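Side-chain contacts in citrate lyase (Yersinia pestis, PDB 3QLL), which probably acts as a magnesium-dependent lyase related to the beta subunit of citrate lyase: residues Q85-A90 / G116-H121; I146-M151 / T180-G185; A172-A177 / R210-S215; S201-L206 / S246-S251; S236-E241 / P258-T263. One frame throughout, in Å; residues are numbered along the deposited sequence.

Contact 1 of 5, residues Q85-A90 / G116-H121; sequences QARQKA and GIEDIH
A salt-bridge network of Arg87, Glu118 and Asp119 ties helix 83-91 to helix 114-125. The Arg87 chain leaves its helix with CG anti to the backbone N (chi1 -172°), runs extended to CD and bends at chi3, which brings the guanidinium against two consecutive acidic residues. Asp119 OD1 lies near the edge of that group, where Arg87 NE bonds it. The modelled spacing of 2.3 Å between Arg87 NE and Asp119 OD1 is shorter than such a bond should be, so its exact length is doubtful. Arg87 NH2 adds a weak, bent bond to the same oxygen at 3.0 Å from Asp119 OD1. The two helices flank the parallel eight-stranded barrel of the HpcH/HpaI aldolase family, one following the second strand and the other the third. Glu118 meets the guanidinium differently: its CB sits 3.5 Å above the plane, over the centre of one face, while Glu118 OE1 makes a salt bridge to Arg87 NH2 at 3.1 Å. The carboxylate of Glu118 is turned 71° from the guanidinium plane, that of Asp119 only 48°. Glu84 gives Arg87 NH1 a further salt bridge, and Asn109 ND2 bonds Asp119 OD2. Asp119 lies about 8 Å, side chain to side chain, from Arg107, a predicted substrate-binding residue.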
# COMPACT_ATOMS: atom_id res chain seq x y z
N GLN A 85 -35.09 21.75 4.91
CA GLN A 85 -36.19 20.82 4.79
C GLN A 85 -35.77 19.42 5.33
O GLN A 85 -36.29 18.97 6.36
CB GLN A 85 -36.62 20.71 3.33
CG GLN A 85 -37.88 19.88 3.10
CD GLN A 85 -39.13 20.69 3.45
OE1 GLN A 85 -39.47 21.66 2.78
NE2 GLN A 85 -39.81 20.29 4.52
N ALA A 86 -34.76 18.81 4.71
CA ALA A 86 -34.29 17.43 5.02
C ALA A 86 -33.87 17.29 6.48
O ALA A 86 -34.09 16.26 7.12
CB ALA A 86 -33.12 17.07 4.11
N ARG A 87 -33.23 18.33 6.97
CA ARG A 87 -32.80 18.43 8.35
C ARG A 87 -33.92 18.14 9.35
O ARG A 87 -33.83 17.19 10.13
CB ARG A 87 -32.22 19.81 8.62
CG ARG A 87 -31.54 20.03 9.94
CD ARG A 87 -30.83 21.40 9.93
NE ARG A 87 -29.74 21.38 8.97
CZ ARG A 87 -29.53 22.29 8.03
NH1 ARG A 87 -30.32 23.34 7.91
NH2 ARG A 87 -28.49 22.15 7.21
N GLN A 88 -34.97 18.96 9.33
CA GLN A 88 -36.01 18.87 10.36
C GLN A 88 -36.95 17.63 10.36
O GLN A 88 -37.39 17.18 11.41
CB GLN A 88 -36.84 20.13 10.32
CG GLN A 88 -36.04 21.32 10.77
CD GLN A 88 -36.61 22.64 10.28
OE1 GLN A 88 -37.07 22.76 9.14
NE2 GLN A 88 -36.51 23.66 11.13
N LYS A 89 -37.23 17.07 9.21
CA LYS A 89 -37.83 15.74 9.17
C LYS A 89 -37.07 14.68 9.97
O LYS A 89 -37.66 13.90 10.74
CB LYS A 89 -37.97 15.29 7.76
CG LYS A 89 -38.96 16.13 7.05
CD LYS A 89 -39.10 15.72 5.63
CE LYS A 89 -40.14 16.59 4.97
NZ LYS A 89 -40.36 16.29 3.52
N ALA A 90 -35.78 14.61 9.69
CA ALA A 90 -34.96 13.62 10.34
C ALA A 90 -34.99 13.84 11.84
O ALA A 90 -35.07 12.89 12.62
CB ALA A 90 -33.53 13.60 9.77
N GLY A 116 -23.46 21.34 7.79
CA GLY A 116 -23.07 20.47 8.89
C GLY A 116 -23.12 21.11 10.26
O GLY A 116 -23.50 20.47 11.23
N ILE A 117 -22.70 22.37 10.34
CA ILE A 117 -22.87 23.13 11.58
C ILE A 117 -24.34 23.22 12.00
O ILE A 117 -24.71 22.89 13.13
CB ILE A 117 -22.31 24.55 11.43
CG1 ILE A 117 -20.80 24.45 11.11
CG2 ILE A 117 -22.58 25.42 12.67
CD1 ILE A 117 -19.87 24.06 12.28
N GLU A 118 -25.19 23.63 11.07
CA GLU A 118 -26.64 23.70 11.30
C GLU A 118 -27.23 22.35 11.72
O GLU A 118 -28.02 22.29 12.67
CB GLU A 118 -27.34 24.20 10.06
CG GLU A 118 -26.96 25.62 9.70
CD GLU A 118 -27.48 26.02 8.33
OE1 GLU A 118 -27.78 25.11 7.51
OE2 GLU A 118 -27.59 27.24 8.05
N ASP A 119 -26.85 21.29 11.01
CA ASP A 119 -27.30 19.94 11.33
C ASP A 119 -26.94 19.61 12.79
O ASP A 119 -27.74 19.03 13.53
CB ASP A 119 -26.68 18.91 10.39
CG ASP A 119 -27.16 19.07 8.95
OD1 ASP A 119 -28.29 19.57 8.73
OD2 ASP A 119 -26.44 18.64 8.01
N ILE A 120 -25.72 19.94 13.18
CA ILE A 120 -25.26 19.67 14.54
C ILE A 120 -26.02 20.54 15.54
O ILE A 120 -26.41 20.08 16.61
CB ILE A 120 -23.71 19.87 14.66
CG1 ILE A 120 -23.03 18.77 13.84
CG2 ILE A 120 -23.26 19.84 16.12
CD1 ILE A 120 -21.55 18.93 13.66
N HIS A 121 -26.23 21.80 15.18
CA HIS A 121 -27.01 22.71 16.02
C HIS A 121 -28.40 22.16 16.27
O HIS A 121 -28.88 22.08 17.39
CB HIS A 121 -27.10 24.08 15.37
CG HIS A 121 -27.67 25.12 16.28
ND1 HIS A 121 -27.82 24.92 17.64
CD2 HIS A 121 -28.12 26.37 16.03
CE1 HIS A 121 -28.32 26.01 18.19
NE2 HIS A 121 -28.51 26.91 17.23

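Contact 2 of 5, residues I146-M151 / T180-G185; sequences ILDRLM and TPKLAG
Asp148 and Thr180 make the tight part of this contact. Thr180 OG1 donates a 2.7 Å hydrogen bond to Asp148 OD2, coming in from above the carboxylate plane, 52° out of it. A chi1 of -176° swings the Asp148 carboxylate off the last turn of helix 141-150 toward the turn at 180-183. The threonine hydroxyl is gripped from a second direction: it accepts from Lys182 N at a distance of 3.2 Å from Thr180 OG1, which makes an ST turn. A type I beta turn from Thr180 to Leu183 overlaps it, so the bond fixes the end of an outer helix to the turn that leads into strand 183-188 of the barrel, the strand beside 159-164. The more solvent-exposed and less certain side is that of Lys182, which like Asp148 is partly exposed. Its chain bends at chi3 and passes the carboxylate obliquely, placing NZ 3.3 Å from Asp148 OD1 in a salt bridge; the position of that oxygen is uncertain, so the length is doubtful. Lys182 NZ is also 3.9 Å from Met151 O, just past the C-terminal end of the helix, where its positive charge would probably be favourable. Selenomethionine Met151 is buried, by contrast, and packs on Leu133 and Leu160 of the strands beneath. The backbone of Lys182 is hydrogen-bonded to Leu160, which joins the turn to strand 159-164.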
# COMPACT_ATOMS: atom_id res chain seq x y z
N ILE A 146 -14.06 15.84 18.09
CA ILE A 146 -14.97 16.97 18.13
C ILE A 146 -16.42 16.54 18.23
O ILE A 146 -17.15 17.03 19.08
CB ILE A 146 -14.79 17.87 16.91
CG1 ILE A 146 -13.42 18.53 16.93
CG2 ILE A 146 -15.87 18.92 16.87
CD1 ILE A 146 -13.11 19.36 15.70
N LEU A 147 -16.84 15.64 17.35
CA LEU A 147 -18.18 15.06 17.39
C LEU A 147 -18.46 14.35 18.71
O LEU A 147 -19.56 14.52 19.29
CB LEU A 147 -18.38 14.10 16.25
CG LEU A 147 -19.03 14.72 15.03
CD1 LEU A 147 -19.37 13.59 14.07
CD2 LEU A 147 -20.26 15.55 15.37
N ASP A 148 -17.48 13.53 19.13
CA ASP A 148 -17.53 12.84 20.41
C ASP A 148 -17.83 13.81 21.57
O ASP A 148 -18.82 13.63 22.27
CB ASP A 148 -16.20 12.08 20.63
CG ASP A 148 -16.18 11.24 21.92
OD1 ASP A 148 -17.23 11.13 22.57
OD2 ASP A 148 -15.12 10.67 22.30
N ARG A 149 -17.02 14.87 21.72
CA ARG A 149 -17.24 15.85 22.79
C ARG A 149 -18.58 16.61 22.64
O ARG A 149 -19.24 16.89 23.63
CB ARG A 149 -16.08 16.86 22.88
CG ARG A 149 -14.77 16.29 23.39
CD ARG A 149 -13.62 17.09 22.79
NE ARG A 149 -12.33 16.54 23.14
CZ ARG A 149 -11.21 16.80 22.47
NH1 ARG A 149 -11.24 17.61 21.41
NH2 ARG A 149 -10.07 16.26 22.86
N LEU A 150 -18.96 16.94 21.41
CA LEU A 150 -20.23 17.62 21.21
C LEU A 150 -21.42 16.82 21.69
O LEU A 150 -22.37 17.39 22.22
CB LEU A 150 -20.42 17.96 19.74
CG LEU A 150 -19.54 19.15 19.33
CD1 LEU A 150 -19.68 19.40 17.84
CD2 LEU A 150 -19.83 20.39 20.21
N MSE A 151 -21.35 15.51 21.56
CA MSE A 151 -22.45 14.67 21.97
C MSE A 151 -22.27 13.93 23.29
O MSE A 151 -23.05 13.02 23.60
CB MSE A 151 -22.80 13.73 20.84
CG MSE A 151 -23.49 14.47 19.73
SE MSE A 151 -23.79 13.27 18.32
CE MSE A 151 -21.96 12.65 18.13
N THR A 180 -11.22 7.60 18.97
CA THR A 180 -12.07 7.52 20.17
C THR A 180 -12.77 6.17 20.24
O THR A 180 -13.12 5.62 19.22
CB THR A 180 -13.09 8.70 20.18
OG1 THR A 180 -14.06 8.46 21.20
CG2 THR A 180 -13.82 8.76 18.89
N PRO A 181 -13.04 5.68 21.46
CA PRO A 181 -13.79 4.42 21.74
C PRO A 181 -15.19 4.50 21.15
O PRO A 181 -15.84 3.48 20.94
CB PRO A 181 -13.88 4.38 23.26
CG PRO A 181 -12.72 5.17 23.73
CD PRO A 181 -12.39 6.21 22.68
N LYS A 182 -15.72 5.71 21.05
CA LYS A 182 -17.05 5.86 20.46
C LYS A 182 -17.14 5.53 18.97
O LYS A 182 -18.23 5.29 18.46
CB LYS A 182 -17.58 7.25 20.75
CG LYS A 182 -18.25 7.23 22.10
CD LYS A 182 -18.54 8.59 22.67
CE LYS A 182 -19.69 9.25 21.93
NZ LYS A 182 -20.36 10.26 22.79
N LEU A 183 -16.01 5.52 18.27
CA LEU A 183 -15.96 5.11 16.86
C LEU A 183 -16.32 3.64 16.75
O LEU A 183 -15.76 2.81 17.47
CB LEU A 183 -14.58 5.35 16.28
CG LEU A 183 -14.39 4.95 14.82
CD1 LEU A 183 -15.34 5.79 14.00
CD2 LEU A 183 -12.95 5.16 14.38
N ALA A 184 -17.30 3.32 15.92
CA ALA A 184 -17.82 1.95 15.82
C ALA A 184 -17.61 1.29 14.46
O ALA A 184 -18.00 0.16 14.25
CB ALA A 184 -19.32 1.93 16.17
N GLY A 185 -16.93 1.98 13.55
CA GLY A 185 -16.71 1.48 12.21
C GLY A 185 -16.38 2.61 11.24
O GLY A 185 -16.63 3.79 11.50

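Contact 3 of 5, residues A172-A177 / R210-S215; sequences AVESIA and RARLVS
Arg212 grips Glu174 side-on, with NE and NH2 each taking one carboxylate oxygen. The bond from Arg212 NE to Glu174 OE2 is 2.7 Å long and almost straight (169°), lies in the guanidinium plane and uses the syn lone pair. Arg212 NH2 meets Glu174 OE1 at 3.0 Å, more tilted, on the syn side. The two planes are only 20° apart, the nearly coplanar form of a bidentate salt bridge. Next to the salt bridge, Val173 CG1 lies 3.9 Å from Arg212 NE, and Val173 CG2 packs on Leu213 CD1 at 3.7 Å. Both helices stand on the outside of the barrel; the axes of 173-177 and of 210-215, part of helix 203-220, come within 9.7 Å and cross at -31°. The arginine chain is extended from CG to NE, whereas Glu174 bends at chi2, which turns its carboxylate to the guanidinium edge. Asn171 OD1 holds the remaining nitrogen, Arg212 NH1. Further in, Leu213 and Val173 rest on Ile164 of strand 159-164, and Leu213 also touches Leu186 and Phe188. On the outer surface of helix 203-220, Ala211 and Val214 pack against Leu208 and Ile197 of a second subunit.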
# COMPACT_ATOMS: atom_id res chain seq x y z
N ALA A 172 -4.30 9.54 6.98
CA ALA A 172 -4.42 9.62 8.42
C ALA A 172 -5.29 8.48 8.96
O ALA A 172 -5.75 8.57 10.09
CB ALA A 172 -5.01 10.98 8.83
N VAL A 173 -5.52 7.43 8.17
CA VAL A 173 -6.53 6.43 8.55
C VAL A 173 -6.18 5.70 9.86
O VAL A 173 -7.06 5.38 10.64
CB VAL A 173 -6.89 5.42 7.40
CG1 VAL A 173 -5.79 4.37 7.18
CG2 VAL A 173 -8.23 4.75 7.69
N GLU A 174 -4.90 5.48 10.10
CA GLU A 174 -4.47 4.84 11.32
C GLU A 174 -4.85 5.69 12.53
O GLU A 174 -5.38 5.18 13.51
CB GLU A 174 -2.95 4.53 11.30
CG GLU A 174 -2.59 3.51 10.18
CD GLU A 174 -2.64 4.11 8.76
OE1 GLU A 174 -2.54 5.35 8.64
OE2 GLU A 174 -2.77 3.35 7.76
N SER A 175 -4.61 6.99 12.47
CA SER A 175 -4.94 7.82 13.61
C SER A 175 -6.45 8.04 13.78
O SER A 175 -6.89 8.21 14.92
CB SER A 175 -4.17 9.15 13.56
OG SER A 175 -4.67 10.10 12.65
N ILE A 176 -7.22 8.11 12.68
CA ILE A 176 -8.69 8.20 12.71
C ILE A 176 -9.36 6.97 13.37
O ILE A 176 -10.32 7.10 14.12
CB ILE A 176 -9.26 8.41 11.28
CG1 ILE A 176 -8.87 9.81 10.81
CG2 ILE A 176 -10.78 8.16 11.22
CD1 ILE A 176 -9.04 10.05 9.31
N ALA A 177 -8.91 5.78 12.97
CA ALA A 177 -9.45 4.51 13.50
C ALA A 177 -9.17 4.34 15.00
O ALA A 177 -9.89 3.64 15.67
CB ALA A 177 -8.91 3.31 12.72
N ARG A 210 -8.29 0.39 0.03
CA ARG A 210 -9.23 -0.49 0.76
C ARG A 210 -8.45 -1.36 1.76
O ARG A 210 -8.93 -1.58 2.86
CB ARG A 210 -10.07 -1.36 -0.18
CG ARG A 210 -11.35 -0.68 -0.74
CD ARG A 210 -12.18 -1.74 -1.54
NE ARG A 210 -13.55 -1.34 -1.87
CZ ARG A 210 -13.86 -0.85 -3.08
NH1 ARG A 210 -12.87 -0.72 -4.00
NH2 ARG A 210 -15.11 -0.49 -3.40
N ALA A 211 -7.31 -1.90 1.33
CA ALA A 211 -6.54 -2.75 2.21
C ALA A 211 -6.04 -1.95 3.42
O ALA A 211 -6.08 -2.45 4.54
CB ALA A 211 -5.38 -3.42 1.45
N ARG A 212 -5.63 -0.70 3.20
CA ARG A 212 -5.19 0.17 4.27
C ARG A 212 -6.33 0.52 5.21
O ARG A 212 -6.14 0.62 6.42
CB ARG A 212 -4.54 1.44 3.71
CG ARG A 212 -3.68 2.13 4.72
CD ARG A 212 -2.91 3.31 4.15
NE ARG A 212 -2.39 4.16 5.22
CZ ARG A 212 -1.88 5.36 4.99
NH1 ARG A 212 -1.84 5.79 3.74
NH2 ARG A 212 -1.42 6.10 5.98
N LEU A 213 -7.53 0.70 4.66
CA LEU A 213 -8.67 0.99 5.53
C LEU A 213 -9.01 -0.21 6.43
O LEU A 213 -9.09 -0.06 7.66
CB LEU A 213 -9.89 1.40 4.72
CG LEU A 213 -11.18 1.51 5.55
CD1 LEU A 213 -11.03 2.61 6.59
CD2 LEU A 213 -12.37 1.80 4.67
N VAL A 214 -9.09 -1.40 5.84
CA VAL A 214 -9.44 -2.62 6.58
C VAL A 214 -8.40 -2.88 7.69
O VAL A 214 -8.76 -3.13 8.84
CB VAL A 214 -9.53 -3.85 5.63
CG1 VAL A 214 -9.66 -5.15 6.40
CG2 VAL A 214 -10.70 -3.69 4.72
N SER A 215 -7.12 -2.76 7.36
CA SER A 215 -6.05 -2.93 8.34
C SER A 215 -6.20 -2.01 9.59
O SER A 215 -6.04 -2.45 10.71
CB SER A 215 -4.69 -2.71 7.68
OG SER A 215 -3.68 -2.67 8.66

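Contact 4 of 5, residues S201-L206 / S246-S251; sequences STWEPL and SDFGFS
Trp203 points the edge of its indole at the face of Phe248 in a T-shaped stack. The planes stand at 81°, and the centroids of the Trp203 six-membered ring and the Phe248 ring are 5.0 Å apart. The touching atom is CZ2, which sits 3.6 Å above the phenyl plane of Phe248 and over its centre, so that all six ring carbons lie at similar distances from it; the nearest is Phe248 CD1, 3.7 Å from Trp203 CZ2. The indole nitrogen stands beside it on the same edge, Trp203 NE1 being 4.0 Å from Phe248 CZ. Backbones remain far apart, with 11.4 Å between the CA atoms of Trp203 and Phe248, and the gap is filled by the two rings, whose side chains slide past each other in opposite directions. A chi1 of -168° carries the indole away from the Trp203 backbone N and out into this gap. Just after Phe248, Gly249 takes positive phi and ends helix 235-248 in a Schellman motif, leaving Phe248 as the last helical residue. The indole has a cation-pi partner in Arg244 and also touches Arg210 and Glu241. Phe248 packs on Pro205 of a second subunit, while Pro205 of this chain packs on Phe248 of a third. The aromatic pair thus joins the start of helix 203-220 to the end of helix 235-248, neighbouring outer helices of a beta/alpha barrel, next to the contacts with both other subunits.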
# COMPACT_ATOMS: atom_id res chain seq x y z
N SER A 201 -13.23 4.45 -10.57
CA SER A 201 -13.92 3.83 -9.43
C SER A 201 -13.76 2.31 -9.29
O SER A 201 -14.26 1.71 -8.34
CB SER A 201 -15.41 4.17 -9.46
OG SER A 201 -15.63 5.49 -9.08
N THR A 202 -13.20 1.69 -10.32
CA THR A 202 -13.01 0.24 -10.31
C THR A 202 -12.09 -0.26 -9.16
O THR A 202 -11.39 0.53 -8.51
CB THR A 202 -12.50 -0.24 -11.63
OG1 THR A 202 -11.30 0.46 -11.99
CG2 THR A 202 -13.63 -0.01 -12.69
N TRP A 203 -12.27 -1.53 -8.83
CA TRP A 203 -11.53 -2.22 -7.77
C TRP A 203 -10.00 -1.94 -7.68
O TRP A 203 -9.49 -1.60 -6.61
CB TRP A 203 -11.77 -3.73 -7.82
CG TRP A 203 -11.25 -4.39 -6.56
CD1 TRP A 203 -10.01 -4.97 -6.38
CD2 TRP A 203 -11.94 -4.52 -5.30
NE1 TRP A 203 -9.91 -5.46 -5.09
CE2 TRP A 203 -11.07 -5.20 -4.41
CE3 TRP A 203 -13.22 -4.16 -4.85
CZ2 TRP A 203 -11.43 -5.52 -3.09
CZ3 TRP A 203 -13.58 -4.46 -3.51
CH2 TRP A 203 -12.69 -5.14 -2.66
N GLU A 204 -9.32 -2.16 -8.81
CA GLU A 204 -7.85 -2.20 -8.86
C GLU A 204 -7.20 -0.87 -8.45
O GLU A 204 -6.35 -0.87 -7.55
CB GLU A 204 -7.33 -2.70 -10.25
CG GLU A 204 -7.76 -4.15 -10.57
CD GLU A 204 -9.09 -4.26 -11.37
OE1 GLU A 204 -9.83 -3.24 -11.46
OE2 GLU A 204 -9.38 -5.35 -11.94
N PRO A 205 -7.66 0.27 -9.01
CA PRO A 205 -7.05 1.55 -8.62
C PRO A 205 -7.26 1.92 -7.15
O PRO A 205 -6.55 2.83 -6.70
CB PRO A 205 -7.78 2.57 -9.51
CG PRO A 205 -8.23 1.81 -10.65
CD PRO A 205 -8.61 0.45 -10.12
N LEU A 206 -8.22 1.28 -6.49
CA LEU A 206 -8.60 1.56 -5.13
C LEU A 206 -8.20 0.43 -4.15
O LEU A 206 -8.43 0.54 -2.94
CB LEU A 206 -10.13 1.83 -5.03
CG LEU A 206 -10.67 3.06 -5.76
CD1 LEU A 206 -12.15 3.16 -5.73
CD2 LEU A 206 -9.98 4.36 -5.23
N SER A 246 -15.47 -8.82 1.07
CA SER A 246 -15.50 -9.80 2.12
C SER A 246 -14.13 -10.49 2.24
O SER A 246 -13.60 -10.62 3.34
CB SER A 246 -16.60 -10.83 1.87
OG SER A 246 -16.54 -11.90 2.79
N ASP A 247 -13.54 -10.84 1.11
CA ASP A 247 -12.22 -11.46 1.08
C ASP A 247 -11.14 -10.55 1.62
O ASP A 247 -10.15 -11.02 2.23
CB ASP A 247 -11.88 -11.87 -0.35
CG ASP A 247 -12.59 -13.12 -0.77
OD1 ASP A 247 -13.25 -13.75 0.08
OD2 ASP A 247 -12.52 -13.45 -1.97
N PHE A 248 -11.30 -9.26 1.34
CA PHE A 248 -10.36 -8.25 1.83
C PHE A 248 -10.42 -8.06 3.36
O PHE A 248 -9.42 -7.64 3.98
CB PHE A 248 -10.60 -6.91 1.12
CG PHE A 248 -9.60 -6.58 0.10
CD1 PHE A 248 -9.23 -7.53 -0.85
CD2 PHE A 248 -9.01 -5.33 0.08
CE1 PHE A 248 -8.29 -7.22 -1.82
CE2 PHE A 248 -8.06 -5.01 -0.89
CZ PHE A 248 -7.70 -5.96 -1.84
N GLY A 249 -11.55 -8.46 3.96
CA GLY A 249 -11.80 -8.30 5.39
C GLY A 249 -12.85 -7.28 5.83
O GLY A 249 -12.99 -7.02 7.01
N PHE A 250 -13.53 -6.65 4.89
CA PHE A 250 -14.77 -5.90 5.14
C PHE A 250 -15.86 -6.81 5.76
O PHE A 250 -15.96 -7.99 5.40
CB PHE A 250 -15.32 -5.27 3.84
CG PHE A 250 -14.52 -4.09 3.34
CD1 PHE A 250 -14.77 -2.80 3.80
CD2 PHE A 250 -13.48 -4.28 2.45
CE1 PHE A 250 -14.01 -1.73 3.35
CE2 PHE A 250 -12.71 -3.23 2.00
CZ PHE A 250 -12.98 -1.95 2.44
N SER A 251 -16.63 -6.27 6.71
CA SER A 251 -17.63 -7.03 7.44
C SER A 251 -18.99 -6.67 6.92
O SER A 251 -19.98 -7.33 7.24
CB SER A 251 -17.58 -6.70 8.94
OG SER A 251 -16.28 -6.90 9.47

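Contact 5 of 5, residues S236-E241 / P258-T263; sequences SGLQSE and PAQIST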
# COMPACT_ATOMS: atom_id res chain seq x y z
N SER A 236 -24.53 -8.69 -11.16
CA SER A 236 -23.25 -9.39 -11.21
C SER A 236 -22.11 -8.54 -10.59
O SER A 236 -21.34 -9.04 -9.79
CB SER A 236 -22.91 -9.79 -12.64
OG SER A 236 -21.65 -10.42 -12.64
N GLY A 237 -21.98 -7.28 -11.00
CA GLY A 237 -20.95 -6.41 -10.45
C GLY A 237 -21.07 -6.21 -8.95
O GLY A 237 -20.07 -6.22 -8.24
N LEU A 238 -22.29 -6.16 -8.46
CA LEU A 238 -22.54 -6.00 -7.05
C LEU A 238 -22.07 -7.22 -6.26
O LEU A 238 -21.44 -7.08 -5.21
CB LEU A 238 -24.04 -5.80 -6.80
CG LEU A 238 -24.51 -5.81 -5.34
CD1 LEU A 238 -23.84 -4.66 -4.56
CD2 LEU A 238 -26.01 -5.79 -5.22
N GLN A 239 -22.39 -8.40 -6.78
CA GLN A 239 -21.99 -9.68 -6.18
C GLN A 239 -20.47 -9.86 -6.11
O GLN A 239 -19.93 -10.29 -5.09
CB GLN A 239 -22.61 -10.86 -6.96
CG GLN A 239 -24.11 -11.03 -6.76
CD GLN A 239 -24.76 -12.08 -7.65
OE1 GLN A 239 -24.15 -12.56 -8.64
NE2 GLN A 239 -26.03 -12.37 -7.40
N SER A 240 -19.82 -9.58 -7.22
CA SER A 240 -18.39 -9.66 -7.36
C SER A 240 -17.68 -8.71 -6.37
O SER A 240 -16.74 -9.14 -5.67
CB SER A 240 -17.98 -9.36 -8.79
OG SER A 240 -16.58 -9.40 -8.93
N GLU A 241 -18.11 -7.44 -6.33
CA GLU A 241 -17.50 -6.43 -5.45
C GLU A 241 -17.68 -6.81 -3.98
O GLU A 241 -16.73 -6.68 -3.15
CB GLU A 241 -18.05 -5.01 -5.73
CG GLU A 241 -17.35 -3.92 -4.91
CD GLU A 241 -17.69 -2.47 -5.34
OE1 GLU A 241 -18.47 -1.79 -4.64
OE2 GLU A 241 -17.15 -2.02 -6.40
N PRO A 258 -32.57 -0.28 -2.20
CA PRO A 258 -33.05 -1.46 -1.46
C PRO A 258 -32.94 -2.79 -2.24
O PRO A 258 -32.93 -3.86 -1.62
CB PRO A 258 -34.53 -1.13 -1.20
CG PRO A 258 -34.61 0.36 -1.24
CD PRO A 258 -33.59 0.78 -2.27
N ALA A 259 -32.87 -2.74 -3.57
CA ALA A 259 -32.69 -3.95 -4.38
C ALA A 259 -31.34 -4.64 -4.11
O ALA A 259 -31.16 -5.84 -4.38
CB ALA A 259 -32.81 -3.61 -5.85
N GLN A 260 -30.37 -3.87 -3.63
CA GLN A 260 -29.05 -4.40 -3.39
C GLN A 260 -28.99 -5.15 -2.06
O GLN A 260 -28.14 -6.02 -1.89
CB GLN A 260 -28.00 -3.28 -3.41
CG GLN A 260 -27.82 -2.57 -4.74
CD GLN A 260 -26.84 -1.41 -4.65
OE1 GLN A 260 -26.70 -0.77 -3.59
NE2 GLN A 260 -26.15 -1.13 -5.75
N ILE A 261 -29.97 -4.87 -1.19
CA ILE A 261 -29.89 -5.30 0.20
C ILE A 261 -29.84 -6.81 0.39
O ILE A 261 -29.04 -7.31 1.17
CB ILE A 261 -31.06 -4.72 1.05
CG1 ILE A 261 -30.96 -3.20 1.10
CG2 ILE A 261 -31.02 -5.24 2.48
CD1 ILE A 261 -29.66 -2.72 1.65
N SER A 262 -30.71 -7.54 -0.31
CA SER A 262 -30.77 -8.98 -0.13
C SER A 262 -29.47 -9.64 -0.60
O SER A 262 -28.94 -10.54 0.05
CB SER A 262 -31.99 -9.58 -0.86
OG SER A 262 -31.77 -9.79 -2.25
N THR A 263 -28.94 -9.17 -1.73
CA THR A 263 -27.65 -9.66 -2.22
C THR A 263 -26.52 -9.48 -1.20
O THR A 263 -25.77 -10.42 -0.91
CB THR A 263 -27.26 -8.94 -3.53
OG1 THR A 263 -28.26 -9.20 -4.54
CG2 THR A 263 -25.94 -9.44 -4.03
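Gln239 and Gln260 bring flat amides to this contact, yet both touch the opposing segment through their methylenes. The amide of Gln260 is held at its two ends by other parts of the chain: NE2 donates to Phe229 O, and OE1 accepts from Ile256 N. These bonds fix its rotation and satisfy a buried polar group, leaving CB and CG to face Leu238. The leucine methyl CD2 is the centre of the packing. It lies 3.7 Å from Gln260 CB and equally near Gln260 CG, and Leu238 CD2 is 3.8 Å from Thr263 CB. Leu238 and Thr263 approach tip to tip, both reaching across the gap. The leucine branch is directed there by a chi1 of 172°, and the threonine sets its methyl, not its hydroxyl, in the corresponding position. That methyl also meets the more exposed glutamine at about a right angle, Thr263 CG2 standing 3.7 Å from Gln239 CG. The contact is therefore apolar in character although three of its four residues are polar, with Gln239 on the outer side and Leu238 and Gln260 buried. Leu238 packs further on Phe229 and on Lys253 of strand 252-255, and Gln260 on Ala255 of the same strand. Helix 235-248 and the 258-263 segment, which runs into helix 261-267, thus pack together over the last strand of the barrel, one preceding it in the chain and the other following it.

In the fold
From the N terminus, contact 1 closes first, joining the helices that follow the second and third barrel strands, and ends before any other opens; its Ile120 still packs on Leu147 and Leu150 of contact 2. Contact 2 ties helix 141-150 to the turn before strand 183-188, contact 3 helix 173-177 to helix 203-220, contact 4 helix 203-220 to helix 235-248, and contact 5 helix 235-248 to the segment after the last strand. Along the chain contact 2 crosses contact 3, 3 crosses 4 and 4 crosses 5; none encloses another. Contacts 3 and 4 both reach the second subunit. Contacts 1 and 4 lie on opposite sides of the chain's centre, about 32 Å between their centres.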